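Local coordinates for ankyrin repeat domain-containing protein EMB506, chloroplastic (Arabidopsis thaliana, PDB 6JD6) that takes part in the early differentiation of proplastids during embryo development and is required for correct development of cotyledons, true leaves and cauline leaf margins, at residues Gln146-Glu158 and Ala179-Thr193. Numbering follows the deposited sequence.
With SO4 (sulfate ion), chain K.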
# COMPACT_ATOMS: atom_id res chain seq x y z
N GLN A 146 5.17 3.37 -10.58
CA GLN A 146 4.61 2.15 -10.01
C GLN A 146 3.41 1.66 -10.82
O GLN A 146 2.60 2.46 -11.29
CB GLN A 146 4.18 2.37 -8.56
CG GLN A 146 5.33 2.62 -7.59
CD GLN A 146 4.88 2.67 -6.14
OE1 GLN A 146 3.73 3.00 -5.85
NE2 GLN A 146 5.78 2.34 -5.23
N THR A 147 3.31 0.35 -10.97
CA THR A 147 2.16 -0.25 -11.63
C THR A 147 1.17 -0.73 -10.58
O THR A 147 1.44 -0.65 -9.38
CB THR A 147 2.57 -1.45 -12.50
OG1 THR A 147 3.01 -2.52 -11.65
CG2 THR A 147 3.70 -1.07 -13.45
N ALA A 148 0.04 -1.25 -11.04
CA ALA A 148 -0.95 -1.83 -10.15
C ALA A 148 -0.36 -2.99 -9.35
O ALA A 148 -0.75 -3.22 -8.20
CB ALA A 148 -2.16 -2.29 -10.93
N LEU A 149 0.57 -3.73 -9.96
CA LEU A 149 1.22 -4.84 -9.28
C LEU A 149 2.03 -4.35 -8.07
O LEU A 149 1.91 -4.91 -6.98
CB LEU A 149 2.13 -5.62 -10.23
CG LEU A 149 2.88 -6.82 -9.63
CD1 LEU A 149 1.90 -7.86 -9.11
CD2 LEU A 149 3.84 -7.44 -10.65
N HIS A 150 2.84 -3.32 -8.27
CA HIS A 150 3.59 -2.71 -7.17
C HIS A 150 2.66 -2.37 -6.01
O HIS A 150 2.92 -2.72 -4.86
CB HIS A 150 4.28 -1.42 -7.62
CG HIS A 150 5.51 -1.62 -8.44
ND1 HIS A 150 5.58 -1.29 -9.78
CD2 HIS A 150 6.74 -2.09 -8.11
CE1 HIS A 150 6.79 -1.55 -10.24
NE2 HIS A 150 7.51 -2.04 -9.25
N LYS A 151 1.57 -1.67 -6.33
CA LYS A 151 0.63 -1.21 -5.31
C LYS A 151 -0.09 -2.34 -4.62
O LYS A 151 -0.28 -2.31 -3.40
CB LYS A 151 -0.38 -0.24 -5.91
CG LYS A 151 -0.07 1.19 -5.60
CD LYS A 151 -0.02 1.43 -4.11
CE LYS A 151 0.72 2.72 -3.82
NZ LYS A 151 0.12 3.83 -4.59
N ALA A 152 -0.50 -3.34 -5.39
CA ALA A 152 -1.18 -4.50 -4.85
C ALA A 152 -0.30 -5.23 -3.85
O ALA A 152 -0.78 -5.80 -2.87
CB ALA A 152 -1.60 -5.44 -5.97
N ILE A 153 1.01 -5.22 -4.11
CA ILE A 153 1.97 -5.86 -3.22
C ILE A 153 2.19 -5.02 -1.97
O ILE A 153 2.20 -5.54 -0.86
CB ILE A 153 3.29 -6.14 -3.95
CG1 ILE A 153 3.07 -7.20 -5.03
CG2 ILE A 153 4.36 -6.60 -2.98
CD1 ILE A 153 4.27 -7.45 -5.90
N ILE A 154 2.35 -3.71 -2.17
CA ILE A 154 2.47 -2.77 -1.06
C ILE A 154 1.26 -2.86 -0.12
O ILE A 154 1.39 -2.65 1.09
CB ILE A 154 2.64 -1.33 -1.60
CG1 ILE A 154 3.99 -1.18 -2.29
CG2 ILE A 154 2.50 -0.30 -0.48
CD1 ILE A 154 4.16 0.13 -3.03
N GLY A 155 0.10 -3.21 -0.67
CA GLY A 155 -1.10 -3.39 0.12
C GLY A 155 -1.28 -4.82 0.57
O GLY A 155 -2.23 -5.14 1.29
N LYS A 156 -0.37 -5.69 0.16
CA LYS A 156 -0.43 -7.12 0.50
C LYS A 156 -1.79 -7.73 0.15
O LYS A 156 -2.40 -8.46 0.94
CB LYS A 156 -0.07 -7.34 1.97
CG LYS A 156 0.34 -8.77 2.32
CD LYS A 156 0.87 -8.87 3.74
CE LYS A 156 1.16 -10.30 4.14
NZ LYS A 156 -0.09 -11.12 4.19
N LYS A 157 -2.27 -7.42 -1.05
CA LYS A 157 -3.52 -7.96 -1.57
C LYS A 157 -3.22 -9.19 -2.42
O LYS A 157 -3.21 -9.12 -3.65
CB LYS A 157 -4.23 -6.90 -2.41
CG LYS A 157 -5.37 -6.18 -1.71
CD LYS A 157 -4.94 -5.27 -0.57
CE LYS A 157 -6.17 -4.92 0.28
NZ LYS A 157 -6.11 -3.61 1.00
N GLU A 158 -3.00 -10.32 -1.76
CA GLU A 158 -2.37 -11.47 -2.42
C GLU A 158 -3.18 -12.14 -3.53
O GLU A 158 -2.62 -12.63 -4.50
CB GLU A 158 -1.85 -12.47 -1.38
CG GLU A 158 -0.74 -11.88 -0.50
CD GLU A 158 0.03 -12.92 0.30
OE1 GLU A 158 1.26 -12.99 0.14
OE2 GLU A 158 -0.61 -13.66 1.08
N ALA A 179 12.80 0.25 -6.90
CA ALA A 179 12.22 -0.87 -6.17
C ALA A 179 11.36 -1.76 -7.07
O ALA A 179 10.48 -1.28 -7.79
CB ALA A 179 11.41 -0.37 -4.98
N ALA A 180 11.62 -3.06 -6.99
CA ALA A 180 10.90 -4.05 -7.78
C ALA A 180 9.80 -4.69 -6.92
O ALA A 180 9.80 -4.53 -5.70
CB ALA A 180 11.88 -5.12 -8.28
N PRO A 181 8.85 -5.41 -7.55
CA PRO A 181 7.85 -6.15 -6.78
C PRO A 181 8.43 -7.03 -5.67
O PRO A 181 7.84 -7.11 -4.59
CB PRO A 181 7.17 -7.01 -7.85
CG PRO A 181 7.21 -6.14 -9.06
CD PRO A 181 8.55 -5.44 -9.00
N ILE A 182 9.57 -7.67 -5.91
CA ILE A 182 10.18 -8.52 -4.89
C ILE A 182 10.63 -7.72 -3.65
O ILE A 182 10.52 -8.21 -2.53
CB ILE A 182 11.34 -9.40 -5.46
CG1 ILE A 182 11.89 -10.35 -4.39
CG2 ILE A 182 12.45 -8.54 -6.02
CD1 ILE A 182 10.91 -11.38 -3.91
N HIS A 183 11.11 -6.49 -3.85
CA HIS A 183 11.47 -5.61 -2.73
C HIS A 183 10.26 -5.39 -1.81
O HIS A 183 10.34 -5.55 -0.59
CB HIS A 183 11.92 -4.23 -3.24
CG HIS A 183 13.35 -4.18 -3.71
ND1 HIS A 183 13.68 -3.87 -5.02
CD2 HIS A 183 14.52 -4.34 -3.05
CE1 HIS A 183 15.00 -3.87 -5.14
NE2 HIS A 183 15.53 -4.15 -3.96
N TYR A 184 9.13 -5.02 -2.40
CA TYR A 184 7.94 -4.71 -1.62
C TYR A 184 7.30 -5.94 -0.99
O TYR A 184 6.75 -5.87 0.10
CB TYR A 184 6.92 -3.95 -2.47
CG TYR A 184 7.35 -2.56 -2.87
CD1 TYR A 184 7.59 -1.59 -1.90
CD2 TYR A 184 7.50 -2.20 -4.20
CE1 TYR A 184 7.97 -0.30 -2.26
CE2 TYR A 184 7.89 -0.93 -4.57
CZ TYR A 184 8.12 0.02 -3.59
OH TYR A 184 8.51 1.29 -3.96
N ALA A 185 7.36 -7.08 -1.68
CA ALA A 185 6.81 -8.32 -1.14
C ALA A 185 7.58 -8.72 0.12
O ALA A 185 7.00 -9.22 1.08
CB ALA A 185 6.87 -9.43 -2.18
N VAL A 186 8.88 -8.49 0.09
CA VAL A 186 9.70 -8.73 1.26
C VAL A 186 9.39 -7.71 2.38
O VAL A 186 9.23 -8.10 3.54
CB VAL A 186 11.19 -8.71 0.91
CG1 VAL A 186 12.03 -8.71 2.16
CG2 VAL A 186 11.53 -9.92 0.03
N GLN A 187 9.26 -6.43 2.03
CA GLN A 187 8.99 -5.41 3.05
C GLN A 187 7.68 -5.63 3.81
O GLN A 187 7.62 -5.37 5.02
CB GLN A 187 9.02 -3.98 2.49
CG GLN A 187 9.12 -2.95 3.62
CD GLN A 187 8.85 -1.52 3.20
OE1 GLN A 187 8.11 -1.26 2.26
NE2 GLN A 187 9.46 -0.57 3.92
N VAL A 188 6.64 -6.10 3.13
CA VAL A 188 5.36 -6.34 3.80
C VAL A 188 5.26 -7.76 4.34
O VAL A 188 4.22 -8.17 4.85
CB VAL A 188 4.14 -6.01 2.88
CG1 VAL A 188 4.24 -4.59 2.36
CG2 VAL A 188 4.04 -7.00 1.73
N GLY A 189 6.36 -8.51 4.24
CA GLY A 189 6.43 -9.86 4.76
C GLY A 189 5.46 -10.85 4.13
O GLY A 189 4.94 -11.74 4.81
N ALA A 190 5.21 -10.70 2.83
CA ALA A 190 4.30 -11.60 2.13
C ALA A 190 5.03 -12.83 1.59
O ALA A 190 5.40 -12.87 0.41
CB ALA A 190 3.60 -10.86 1.00
N LEU A 191 5.22 -13.82 2.45
CA LEU A 191 5.97 -15.03 2.09
C LEU A 191 5.41 -15.76 0.86
O LEU A 191 6.18 -16.23 0.02
CB LEU A 191 6.04 -15.98 3.29
CG LEU A 191 6.74 -17.33 3.10
CD1 LEU A 191 8.20 -17.14 2.71
CD2 LEU A 191 6.64 -18.19 4.36
N GLN A 192 4.09 -15.86 0.76
CA GLN A 192 3.49 -16.58 -0.36
C GLN A 192 3.69 -15.83 -1.68
O GLN A 192 3.87 -16.44 -2.73
CB GLN A 192 2.00 -16.86 -0.11
CG GLN A 192 1.75 -17.78 1.06
CD GLN A 192 2.48 -19.11 0.94
OE1 GLN A 192 3.32 -19.44 1.79
NE2 GLN A 192 2.18 -19.87 -0.10
N THR A 193 3.66 -14.51 -1.61
CA THR A 193 3.92 -13.67 -2.77
C THR A 193 5.39 -13.79 -3.20
O THR A 193 5.69 -13.85 -4.40
CB THR A 193 3.56 -12.20 -2.49
OG1 THR A 193 2.16 -12.10 -2.23
CG2 THR A 193 3.91 -11.31 -3.68
S SO4 K . 6.22 3.90 -1.35
O1 SO4 K . 6.98 2.90 -0.62
O2 SO4 K . 6.34 3.67 -2.79
O3 SO4 K . 4.81 3.82 -0.98
O4 SO4 K . 6.74 5.23 -1.03
O HOH W 1 1.98 -14.74 2.48
O HOH W 2 0.21 -13.61 -4.13
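I153 and I154 pack on P181, Y184 and A185 in a buried stacking contact between ankyrin repeats 2 and 3, near the middle of the chain. The first helices of the two repeats, 148-154 and 181-187, run nearly parallel, 11° apart, with their axes 8.8 Å from each other. Both begin in the TPLH-like way of ankyrin repeats, here TALH and APIH. In repeat 2, T147 N donates to H150 ND1 in the ring plane; A180 N and H183 ND1 repeat this bond in repeat 3. H150 NE2 binds L173 O, in the loop that leads on to helix 181-187, and the ring also packs obliquely on P181 CD.

I153 points into the interface between the helices. I153 CD1 meets P181 CB at 3.5 Å. Its CG2 lies against the backbone at Y184 and A185. I154 lies alongside Y184 with the two side chains in the same direction. With CG1 of I154 anti to the carbonyl carbon (chi1 -68°), CD1 sits over the centre of the Y184 ring, 3.8 Å from its centroid, a CH-pi contact. H150 CD2 meets the same ring at its edge. Y184 OH bonds to D175, which also holds Q146 NE2, and to a basic side chain of another protein chain. A leucine in place of Y184 would probably leave I154 CD1 without its ring face and D175 without the hydroxyl.

Beyond the helix ends, the aliphatic chain of K156 passes V188 antiparallel to it, with K156 CD 3.6 Å from V188 O. E158, at the start of helix 158-166, reaches T193 on helix 191-199. Water 2 bridges E158 O and T193 OG1. T193 OG1 donates a hydrogen bond to E158 OE1 at 2.7 Å, meeting the carboxylate on its anti side, 23° out of plane.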